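Local coordinates for protein oxidoreductase (PDB 1ZH8) that binds NADP in an N-terminal Rossmann domain and probably catalyses oxidation or reduction at an alcohol or carbonyl group of its substrate, at residues A[19-25]-A[83-89]; A[166-170]-A[203-207]; A[232-236]-A[248-253]. All coordinates share one frame; numbering follows the deposited sequence. Where two conformers were deposited one is given.

Contact 1: A[19-25]-A[83-89]. With NAP (NADP nicotinamide-adenine-dinucleotide phosphate), chain D.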
loop_
_atom_site.group_PDB
_atom_site.type_symbol
_atom_site.label_atom_id
_atom_site.label_comp_id
_atom_site.label_asym_id
_atom_site.label_seq_id
_atom_site.Cartn_x
_atom_site.Cartn_y
_atom_site.Cartn_z
ATOM N N ILE A 19 -19.650 30.180 27.311
ATOM C CA ILE A 19 -20.211 30.233 25.974
ATOM C C ILE A 19 -21.593 29.593 26.009
ATOM O O ILE A 19 -21.715 28.400 26.304
ATOM C CB ILE A 19 -19.306 29.506 24.969
ATOM C CG1 ILE A 19 -17.966 30.245 24.822
ATOM C CG2 ILE A 19 -19.980 29.364 23.604
ATOM C CD1 ILE A 19 -16.980 29.565 23.816
ATOM N N ARG A 20 -22.626 30.390 25.730
ATOM C CA ARG A 20 -24.004 29.895 25.620
ATOM C C ARG A 20 -24.143 29.190 24.286
ATOM O O ARG A 20 -23.933 29.789 23.227
ATOM C CB ARG A 20 -25.018 31.034 25.751
ATOM C CG ARG A 20 -25.016 31.727 27.134
ATOM C CD ARG A 20 -25.884 32.985 27.127
ATOM N NE ARG A 20 -25.583 33.831 25.968
ATOM C CZ ARG A 20 -26.454 34.614 25.330
ATOM N NH1 ARG A 20 -27.731 34.703 25.712
ATOM N NH2 ARG A 20 -26.035 35.314 24.289
ATOM N N LEU A 21 -24.467 27.907 24.344
ATOM C CA LEU A 21 -24.333 27.042 23.192
ATOM C C LEU A 21 -25.657 26.412 22.822
ATOM O O LEU A 21 -26.375 25.933 23.698
ATOM C CB LEU A 21 -23.332 25.944 23.521
ATOM C CG LEU A 21 -22.839 25.010 22.431
ATOM C CD1 LEU A 21 -21.954 25.760 21.449
ATOM C CD2 LEU A 21 -22.054 23.883 23.076
ATOM N N GLY A 22 -25.970 26.411 21.528
ATOM C CA GLY A 22 -27.166 25.756 20.997
ATOM C C GLY A 22 -26.775 24.492 20.255
ATOM O O GLY A 22 -25.855 24.504 19.419
ATOM N N ILE A 23 -27.440 23.387 20.587
ATOM C CA ILE A 23 -27.199 22.109 19.923
ATOM C C ILE A 23 -28.170 21.958 18.761
ATOM O O ILE A 23 -29.371 22.111 18.945
ATOM C CB ILE A 23 -27.385 20.941 20.889
ATOM C CG1 ILE A 23 -26.602 21.174 22.202
ATOM C CG2 ILE A 23 -27.039 19.626 20.206
ATOM C CD1 ILE A 23 -25.079 21.298 22.097
ATOM N N VAL A 24 -27.661 21.696 17.561
ATOM C CA VAL A 24 -28.519 21.565 16.389
ATOM C C VAL A 24 -28.286 20.209 15.739
ATOM O O VAL A 24 -27.197 19.934 15.225
ATOM C CB VAL A 24 -28.263 22.663 15.322
ATOM C CG1 VAL A 24 -29.315 22.549 14.176
ATOM C CG2 VAL A 24 -28.231 24.072 15.938
ATOM N N GLY A 25 -29.320 19.379 15.742
ATOM C CA GLY A 25 -29.220 18.014 15.252
ATOM C C GLY A 25 -28.931 17.071 16.401
ATOM O O GLY A 25 -27.782 16.848 16.736
ATOM N N VAL A 83 -28.113 32.269 22.559
ATOM C CA VAL A 83 -26.856 31.602 22.224
ATOM C C VAL A 83 -25.714 32.519 21.717
ATOM O O VAL A 83 -25.926 33.477 20.998
ATOM C CB VAL A 83 -27.106 30.501 21.172
ATOM C CG1 VAL A 83 -28.092 29.468 21.696
ATOM C CG2 VAL A 83 -27.619 31.127 19.866
ATOM N N ASP A 84 -24.493 32.180 22.099
ATOM C CA ASP A 84 -23.282 32.829 21.599
ATOM C C ASP A 84 -22.716 32.021 20.434
ATOM O O ASP A 84 -22.013 32.560 19.565
ATOM C CB ASP A 84 -22.251 32.895 22.730
ATOM C CG ASP A 84 -22.734 33.744 23.910
ATOM O OD1 ASP A 84 -23.113 34.914 23.678
ATOM O OD2 ASP A 84 -22.745 33.249 25.059
ATOM N N ALA A 85 -23.025 30.722 20.427
ATOM C CA ALA A 85 -22.555 29.822 19.392
ATOM C C ALA A 85 -23.498 28.646 19.253
ATOM O O ALA A 85 -24.328 28.375 20.133
ATOM C CB ALA A 85 -21.122 29.324 19.706
ATOM N N VAL A 86 -23.364 27.950 18.139
ATOM C CA VAL A 86 -24.155 26.772 17.890
ATOM C C VAL A 86 -23.239 25.605 17.516
ATOM O O VAL A 86 -22.134 25.787 16.978
ATOM C CB VAL A 86 -25.258 27.025 16.818
ATOM C CG1 VAL A 86 -26.279 28.090 17.309
ATOM C CG2 VAL A 86 -24.658 27.448 15.466
ATOM N N ASP A 87 -23.684 24.409 17.867
ATOM C CA ASP A 87 -22.965 23.194 17.554
ATOM C C ASP A 87 -23.780 22.394 16.543
ATOM O O ASP A 87 -24.896 21.965 16.838
ATOM C CB ASP A 87 -22.751 22.410 18.850
ATOM C CG ASP A 87 -22.013 21.100 18.640
ATOM O OD1 ASP A 87 -21.313 20.961 17.602
ATOM O OD2 ASP A 87 -22.131 20.210 19.530
ATOM N N LEU A 88 -23.231 22.203 15.349
ATOM C CA LEU A 88 -23.969 21.515 14.305
ATOM C C LEU A 88 -23.507 20.078 14.189
ATOM O O LEU A 88 -22.335 19.813 13.867
ATOM C CB LEU A 88 -23.843 22.234 12.960
ATOM C CG LEU A 88 -23.921 23.764 12.959
ATOM C CD1 LEU A 88 -23.610 24.380 11.568
ATOM C CD2 LEU A 88 -25.264 24.236 13.483
ATOM N N THR A 89 -24.419 19.152 14.479
ATOM C CA THR A 89 -24.159 17.721 14.303
ATOM C C THR A 89 -25.206 17.171 13.350
ATOM O O THR A 89 -26.117 16.436 13.747
ATOM C CB THR A 89 -24.202 16.974 15.653
ATOM O OG1 THR A 89 -25.275 17.501 16.451
ATOM C CG2 THR A 89 -22.884 17.183 16.408
HETATM P PA NAP D . -27.389 11.298 12.820
HETATM O O1A NAP D . -27.557 10.357 13.958
HETATM O O2A NAP D . -28.266 11.000 11.676
HETATM O O5B NAP D . -27.568 12.791 13.376
HETATM C C5B NAP D . -28.091 13.802 12.545
HETATM C C4B NAP D . -29.116 14.581 13.347
HETATM O O4B NAP D . -29.510 15.748 12.638
HETATM C C3B NAP D . -30.386 13.772 13.587
HETATM O O3B NAP D . -30.817 14.138 14.865
HETATM C C2B NAP D . -31.307 14.334 12.518
HETATM O O2B NAP D . -32.720 14.169 12.527
HETATM C C1B NAP D . -30.928 15.797 12.590
HETATM N N9A NAP D . -31.393 16.521 11.410
HETATM C C8A NAP D . -31.528 16.049 10.123
HETATM N N7A NAP D . -31.974 17.064 9.349
HETATM C C5A NAP D . -32.128 18.166 10.130
HETATM C C6A NAP D . -32.555 19.463 9.873
HETATM N N6A NAP D . -32.933 19.821 8.658
HETATM N N1A NAP D . -32.587 20.388 10.883
HETATM C C2A NAP D . -32.216 20.021 12.155
HETATM N N3A NAP D . -31.803 18.741 12.419
HETATM C C4A NAP D . -31.758 17.834 11.423
HETATM O O3 NAP D . -25.876 11.226 12.314
HETATM P PN NAP D . -24.595 11.481 13.251
HETATM O O1N NAP D . -24.913 12.079 14.587
HETATM O O2N NAP D . -23.877 10.225 13.085
HETATM O O5D NAP D . -23.748 12.603 12.463
HETATM C C5D NAP D . -24.011 13.993 12.530
HETATM C C4D NAP D . -22.719 14.753 12.236
HETATM O O4D NAP D . -21.722 14.334 13.160
HETATM C C3D NAP D . -22.188 14.423 10.838
HETATM O O3D NAP D . -21.687 15.578 10.207
HETATM C C2D NAP D . -21.058 13.449 11.070
HETATM O O2D NAP D . -20.051 13.537 10.083
HETATM C C1D NAP D . -20.580 13.861 12.454
HETATM N N1N NAP D . -19.949 12.738 13.142
HETATM C C2N NAP D . -18.654 12.881 13.550
HETATM C C3N NAP D . -17.993 11.837 14.204
HETATM C C7N NAP D . -16.649 12.068 14.851
HETATM O O7N NAP D . -16.044 10.951 15.458
HETATM N N7N NAP D . -16.064 13.282 14.856
HETATM C C4N NAP D . -18.679 10.639 14.444
HETATM C C5N NAP D . -20.012 10.505 14.035
HETATM C C6N NAP D . -20.641 11.568 13.379
HETATM P P2B NAP D . -33.763 13.751 13.680
HETATM O O1X NAP D . -34.183 14.946 14.508
HETATM O O2X NAP D . -33.166 12.721 14.612
HETATM O O3X NAP D . -34.943 13.186 12.919
#
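Gly22 makes the hollow of this parallel strand pair and Val83 fills it: CG1 of Val83 lies 3.7 Å from the Gly22 N, and a beta carbon on Gly22 would sit tightly against that methyl and close to Val86 CG1. The short segments run at 30° to each other, joined by a parallel ladder in which Gly22 N donates to Ala85 O and Asp87 N to Gly22 O; at its start Arg20 O accepts from both Asp84 N and Ala85 N. On the Gly22 face the row continues with Val24, whose CB meets Leu88 CD2 at 3.9 Å, the two side chains lying alongside and pointing the same way. On the other face the CB of Ala85 is a small bump met by two branches, Ile19 CG2 and Leu21 CD1, each 4.1 Å from it.

Asp84 closes the outer end. Arg20 grips it side-on in a salt bridge, NE on OD2 and NH2 on OD1 at 3.0 Å; both donors come from above the carboxylate plane, and the two flat groups are turned 56° apart. A bend at chi3 (-48°) folds the arginine back onto its partner, and OD2 also takes the Arg20 N on its anti lone pair, while NH1 reaches Gly81 O. At the inner end Thr89 OG1 donates to Gly25 O at 2.6 Å, beside the NADP, whose O4B lies 3.5 Å from Gly25 CA.

The pair is central in the Rossmann sheet, between strands 45-51 and 108-112. Helices 28-39 and 290-303 pack on the Leu21 and Asp87 face, and helix 74-79 on the Val24 and Val86 face.

Contact 2: A[166-170]-A[203-207]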
loop_
_atom_site.group_PDB
_atom_site.type_symbol
_atom_site.label_atom_id
_atom_site.label_comp_id
_atom_site.label_asym_id
_atom_site.label_seq_id
_atom_site.Cartn_x
_atom_site.Cartn_y
_atom_site.Cartn_z
HETATM N N MSE A 166 5.114 5.525 4.950
HETATM C CA MSE A 166 4.073 5.207 5.917
HETATM C C MSE A 166 2.975 4.351 5.292
HETATM O O MSE A 166 2.632 4.515 4.113
HETATM C CB MSE A 166 3.480 6.453 6.607
HETATM C CG MSE A 166 2.797 7.403 5.714
HETATM SE SE MSE A 166 1.015 8.067 6.367
HETATM C CE MSE A 166 0.012 6.423 5.870
ATOM N N ASN A 167 2.443 3.423 6.091
ATOM C CA ASN A 167 1.305 2.599 5.681
ATOM C C ASN A 167 0.256 2.589 6.777
ATOM O O ASN A 167 0.555 2.368 7.955
ATOM C CB ASN A 167 1.778 1.174 5.359
ATOM C CG ASN A 167 0.654 0.261 4.881
ATOM O OD1 ASN A 167 0.686 -0.931 5.132
ATOM N ND2 ASN A 167 -0.339 0.816 4.193
ATOM N N TRP A 168 -0.968 2.905 6.390
ATOM C CA TRP A 168 -2.083 2.817 7.301
ATOM C C TRP A 168 -3.119 1.933 6.623
ATOM O O TRP A 168 -3.628 2.264 5.544
ATOM C CB TRP A 168 -2.653 4.196 7.601
ATOM C CG TRP A 168 -3.456 4.315 8.870
ATOM C CD1 TRP A 168 -3.852 3.299 9.694
ATOM C CD2 TRP A 168 -4.009 5.519 9.432
ATOM N NE1 TRP A 168 -4.590 3.796 10.747
ATOM C CE2 TRP A 168 -4.702 5.151 10.615
ATOM C CE3 TRP A 168 -3.985 6.870 9.054
ATOM C CZ2 TRP A 168 -5.339 6.085 11.439
ATOM C CZ3 TRP A 168 -4.626 7.806 9.872
ATOM C CH2 TRP A 168 -5.303 7.406 11.048
ATOM N N GLN A 169 -3.397 0.793 7.247
ATOM C CA GLN A 169 -4.413 -0.133 6.764
ATOM C C GLN A 169 -5.475 -0.255 7.804
ATOM O O GLN A 169 -5.180 -0.639 8.935
ATOM C CB GLN A 169 -3.834 -1.525 6.561
ATOM C CG GLN A 169 -2.760 -1.555 5.569
ATOM C CD GLN A 169 -2.520 -2.934 5.093
ATOM O OE1 GLN A 169 -3.452 -3.751 5.020
ATOM N NE2 GLN A 169 -1.263 -3.228 4.764
ATOM N N ILE A 170 -6.714 0.014 7.423
ATOM C CA ILE A 170 -7.806 0.052 8.375
ATOM C C ILE A 170 -8.913 -0.887 7.916
ATOM O O ILE A 170 -9.356 -0.817 6.777
ATOM C CB ILE A 170 -8.335 1.494 8.530
ATOM C CG1 ILE A 170 -7.182 2.432 8.899
ATOM C CG2 ILE A 170 -9.501 1.565 9.546
ATOM C CD1 ILE A 170 -7.522 3.872 8.746
ATOM N N HIS A 203 -8.634 10.278 8.845
ATOM C CA HIS A 203 -7.348 9.729 8.462
ATOM C C HIS A 203 -6.438 10.758 7.747
ATOM O O HIS A 203 -5.234 10.833 8.033
ATOM C CB HIS A 203 -7.561 8.432 7.679
ATOM C CG HIS A 203 -8.635 7.553 8.268
ATOM N ND1 HIS A 203 -9.615 6.954 7.504
ATOM C CD2 HIS A 203 -8.923 7.235 9.556
ATOM C CE1 HIS A 203 -10.440 6.281 8.290
ATOM N NE2 HIS A 203 -10.041 6.432 9.540
ATOM N N ALA A 204 -6.997 11.584 6.864
ATOM C CA ALA A 204 -6.201 12.624 6.218
ATOM C C ALA A 204 -5.708 13.623 7.262
ATOM O O ALA A 204 -4.547 14.084 7.222
ATOM C CB ALA A 204 -7.023 13.337 5.135
ATOM N N ALA A 205 -6.585 13.949 8.217
ATOM C CA ALA A 205 -6.207 14.876 9.262
ATOM C C ALA A 205 -4.949 14.353 9.975
ATOM O O ALA A 205 -3.939 15.074 10.102
ATOM C CB ALA A 205 -7.355 15.100 10.224
ATOM N N ALA A 206 -4.986 13.078 10.352
ATOM C CA ALA A 206 -3.868 12.475 11.078
ATOM C C ALA A 206 -2.588 12.431 10.255
ATOM O O ALA A 206 -1.521 12.800 10.741
ATOM C CB ALA A 206 -4.231 11.096 11.600
HETATM N N MSE A 207 -2.686 12.006 9.002
HETATM C CA MSE A 207 -1.487 11.898 8.162
HETATM C C MSE A 207 -0.863 13.284 7.935
HETATM O O MSE A 207 0.374 13.432 7.943
HETATM C CB MSE A 207 -1.835 11.217 6.847
HETATM C CG MSE A 207 -2.325 9.798 7.069
HETATM SE SE MSE A 207 -2.680 8.812 5.431
HETATM C CE MSE A 207 -4.597 9.234 5.170
#
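Trp168 and His203 meet edge-to-face where helix 195-211 packs on strand 163-171 of the mixed sheet, a helix-on-sheet layer of the alpha+beta GFO/IDH/MocA C-terminal domain. The histidine turns its edge to the face of the six-membered indole ring; centroids are 5.2 Å apart and the planes stand at 70°. CG of Trp168 is anti to the backbone N (chi1 -159°), which carries the ring out toward the helix. There the ring meets one turn of the helix: CZ3 touches Ala206 CB at 3.7 Å, while His203 O and Met207 CG lie at the edge, near the ring plane. The NE1 end is held by Glu258.

Ile170 approaches His203 from the opposite direction and lays CD1 over the imidazole, 3.6 Å from its centroid and only 7° off the normal, a CH-pi contact. ND1 of the same ring is hydrogen-bonded to Tyr248 OH, which together with the methyl over the face probably fixes the ring's rotation.

At the other end of the contact the two selenomethionines, Met166 and Met207, cross at about a right angle. Met166 bends at chi2 and chi3, and its terminal CE reaches the SE of Met207 at 3.6 Å.

Contact 3: A[232-236]-A[248-253]. With NA (sodium ion), chain C.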
loop_
_atom_site.group_PDB
_atom_site.type_symbol
_atom_site.label_atom_id
_atom_site.label_comp_id
_atom_site.label_asym_id
_atom_site.label_seq_id
_atom_site.Cartn_x
_atom_site.Cartn_y
_atom_site.Cartn_z
ATOM N N ASP A 232 -16.925 2.139 -0.308
ATOM C CA ASP A 232 -16.602 1.666 1.032
ATOM C C ASP A 232 -15.227 1.009 1.113
ATOM O O ASP A 232 -14.818 0.550 2.170
ATOM C CB ASP A 232 -17.705 0.717 1.521
ATOM C CG ASP A 232 -17.993 -0.406 0.537
ATOM O OD1 ASP A 232 -17.047 -1.073 0.078
ATOM O OD2 ASP A 232 -19.174 -0.644 0.230
ATOM N N PHE A 233 -14.529 0.969 -0.015
ATOM C CA PHE A 233 -13.173 0.466 -0.067
ATOM C C PHE A 233 -12.280 1.444 -0.815
ATOM O O PHE A 233 -12.666 2.000 -1.832
ATOM C CB PHE A 233 -13.124 -0.915 -0.711
ATOM C CG PHE A 233 -11.727 -1.454 -0.868
ATOM C CD1 PHE A 233 -10.975 -1.164 -2.008
ATOM C CD2 PHE A 233 -11.155 -2.222 0.124
ATOM C CE1 PHE A 233 -9.692 -1.641 -2.156
ATOM C CE2 PHE A 233 -9.856 -2.706 -0.017
ATOM C CZ PHE A 233 -9.126 -2.414 -1.159
ATOM N N LEU A 234 -11.080 1.667 -0.304
ATOM C CA LEU A 234 -10.160 2.582 -0.956
ATOM C C LEU A 234 -8.736 2.079 -0.748
ATOM O O LEU A 234 -8.379 1.695 0.363
ATOM C CB LEU A 234 -10.332 3.981 -0.383
ATOM C CG LEU A 234 -9.333 5.018 -0.887
ATOM C CD1 LEU A 234 -9.618 5.217 -2.369
ATOM C CD2 LEU A 234 -9.445 6.330 -0.147
ATOM N N SER A 235 -7.941 2.032 -1.815
ATOM C CA SER A 235 -6.492 1.814 -1.692
ATOM C C SER A 235 -5.739 2.889 -2.471
ATOM O O SER A 235 -6.085 3.196 -3.628
ATOM C CB SER A 235 -6.099 0.428 -2.180
ATOM O OG SER A 235 -4.813 0.079 -1.706
ATOM N N SER A 236 -4.705 3.449 -1.852
ATOM C CA SER A 236 -4.027 4.618 -2.404
ATOM C C SER A 236 -2.528 4.638 -2.158
ATOM O O SER A 236 -2.049 4.132 -1.146
ATOM C CB SER A 236 -4.624 5.884 -1.798
ATOM O OG SER A 236 -4.334 5.940 -0.424
ATOM N N TYR A 248 -2.370 4.228 1.935
ATOM C CA TYR A 248 -3.512 4.282 2.818
ATOM C C TYR A 248 -4.572 3.416 2.174
ATOM O O TYR A 248 -4.982 3.704 1.033
ATOM C CB TYR A 248 -3.984 5.731 2.989
ATOM C CG TYR A 248 -5.401 5.907 3.508
ATOM C CD1 TYR A 248 -5.747 5.550 4.814
ATOM C CD2 TYR A 248 -6.385 6.471 2.698
ATOM C CE1 TYR A 248 -7.031 5.724 5.275
ATOM C CE2 TYR A 248 -7.685 6.672 3.162
ATOM C CZ TYR A 248 -8.003 6.291 4.447
ATOM O OH TYR A 248 -9.286 6.490 4.908
ATOM N N THR A 249 -4.964 2.347 2.886
ATOM C CA THR A 249 -5.977 1.383 2.423
ATOM C C THR A 249 -7.034 1.180 3.515
ATOM O O THR A 249 -6.696 0.996 4.691
ATOM C CB THR A 249 -5.345 0.021 2.094
ATOM O OG1 THR A 249 -4.449 0.176 1.006
ATOM C CG2 THR A 249 -6.375 -0.990 1.706
ATOM N N ILE A 250 -8.309 1.224 3.141
ATOM C CA ILE A 250 -9.372 1.015 4.113
ATOM C C ILE A 250 -10.556 0.306 3.496
ATOM O O ILE A 250 -10.910 0.562 2.344
ATOM C CB ILE A 250 -9.818 2.333 4.773
ATOM C CG1 ILE A 250 -10.867 2.091 5.882
ATOM C CG2 ILE A 250 -10.337 3.316 3.721
ATOM C CD1 ILE A 250 -11.059 3.304 6.814
ATOM N N SER A 251 -11.152 -0.597 4.269
ATOM C CA SER A 251 -12.438 -1.202 3.939
ATOM C C SER A 251 -13.362 -0.913 5.087
ATOM O O SER A 251 -13.065 -1.241 6.218
ATOM C CB SER A 251 -12.316 -2.706 3.783
ATOM O OG SER A 251 -13.596 -3.278 3.561
ATOM N N TYR A 252 -14.485 -0.277 4.816
ATOM C CA TYR A 252 -15.432 -0.065 5.886
ATOM C C TYR A 252 -16.224 -1.332 6.215
ATOM O O TYR A 252 -16.797 -1.421 7.300
ATOM C CB TYR A 252 -16.326 1.103 5.565
ATOM C CG TYR A 252 -15.598 2.402 5.739
ATOM C CD1 TYR A 252 -14.786 2.902 4.728
ATOM C CD2 TYR A 252 -15.723 3.142 6.916
ATOM C CE1 TYR A 252 -14.099 4.113 4.884
ATOM C CE2 TYR A 252 -15.046 4.333 7.091
ATOM C CZ TYR A 252 -14.234 4.816 6.072
ATOM O OH TYR A 252 -13.567 6.006 6.228
ATOM N N SER A 253 -16.220 -2.324 5.322
ATOM C CA SER A 253 -17.100 -3.491 5.500
ATOM C C SER A 253 -16.381 -4.784 5.904
ATOM O O SER A 253 -16.970 -5.630 6.555
ATOM C CB SER A 253 -17.952 -3.694 4.241
ATOM O OG SER A 253 -17.990 -5.045 3.833
HETATM NA NA NA C . -21.361 0.406 -0.618
HETATM O O HOH W 1 -15.775 -2.437 1.910
#
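Asp232 and Tyr252 are joined by a nearly straight backbone bond, Tyr252 N to Asp232 O at 2.8 Å (173°). Asp232 OD2 binds the sodium ion at 2.6 Å, in a site completed by Asp223, Ser225, Leu228 and Gly230; OD1 accepts from Leu224 N and from a water that also bonds Ser251 OG, itself hydrogen-bonded to Leu254 N.

Along the antiparallel hairpin, Leu234 and Ile250 form a hydrogen-bonded pair, N to O both ways. Ser236 pairs likewise with Tyr248, but its N-H bond is weak (126°), and the serine hydroxyl adds a bond of 2.7 Å from OG to Tyr248 O, in the carbonyl plane on a lone pair. Lying between the backbone N and the carbonyl carbon (chi1 66°), OG is turned to that oxygen; an alanine here would probably leave Tyr248 O held across the hairpin by the weak amide bond alone. Ser235 OG and Thr249 OG1 share a hydrogen bond of 2.7 Å on the other face, and both also bond Asn247 of the second subunit.

Packing is lighter. Leu234 CD2 meets Tyr248 CE2 at 3.8 Å, the side chains crossing at about a right angle, and Phe233 presents a ring edge to Ser251 CB. Asp232 and Phe233 both face Lys222, a classic beta bulge. The carboxylate thus serves sodium and loop, the Ser236 hydroxyl reinforces the hairpin, and those of Ser235 and Thr249 also tie it to the second subunit.

In the fold
The three contacts follow one another along the chain in numerical order. Contact 1 belongs to the parallel sheet of the nucleotide-binding domain; its centre lies about 31 Å from that of contact 2 and about 33 Å from that of contact 3, on the opposite side of the chain's centre. The centres of contacts 2 and 3 are about 11 Å apart and they share the mixed sheet, where strands 163-171 and 245-251 are neighbours. They touch directly, through a probable hydrogen bond of 2.9 Å between Ile170 N and Thr249 O. Both also reach the second subunit, consistent with a nucleotide-binding domain that carries contact 1 and a sheet domain that takes part in the dimer interface.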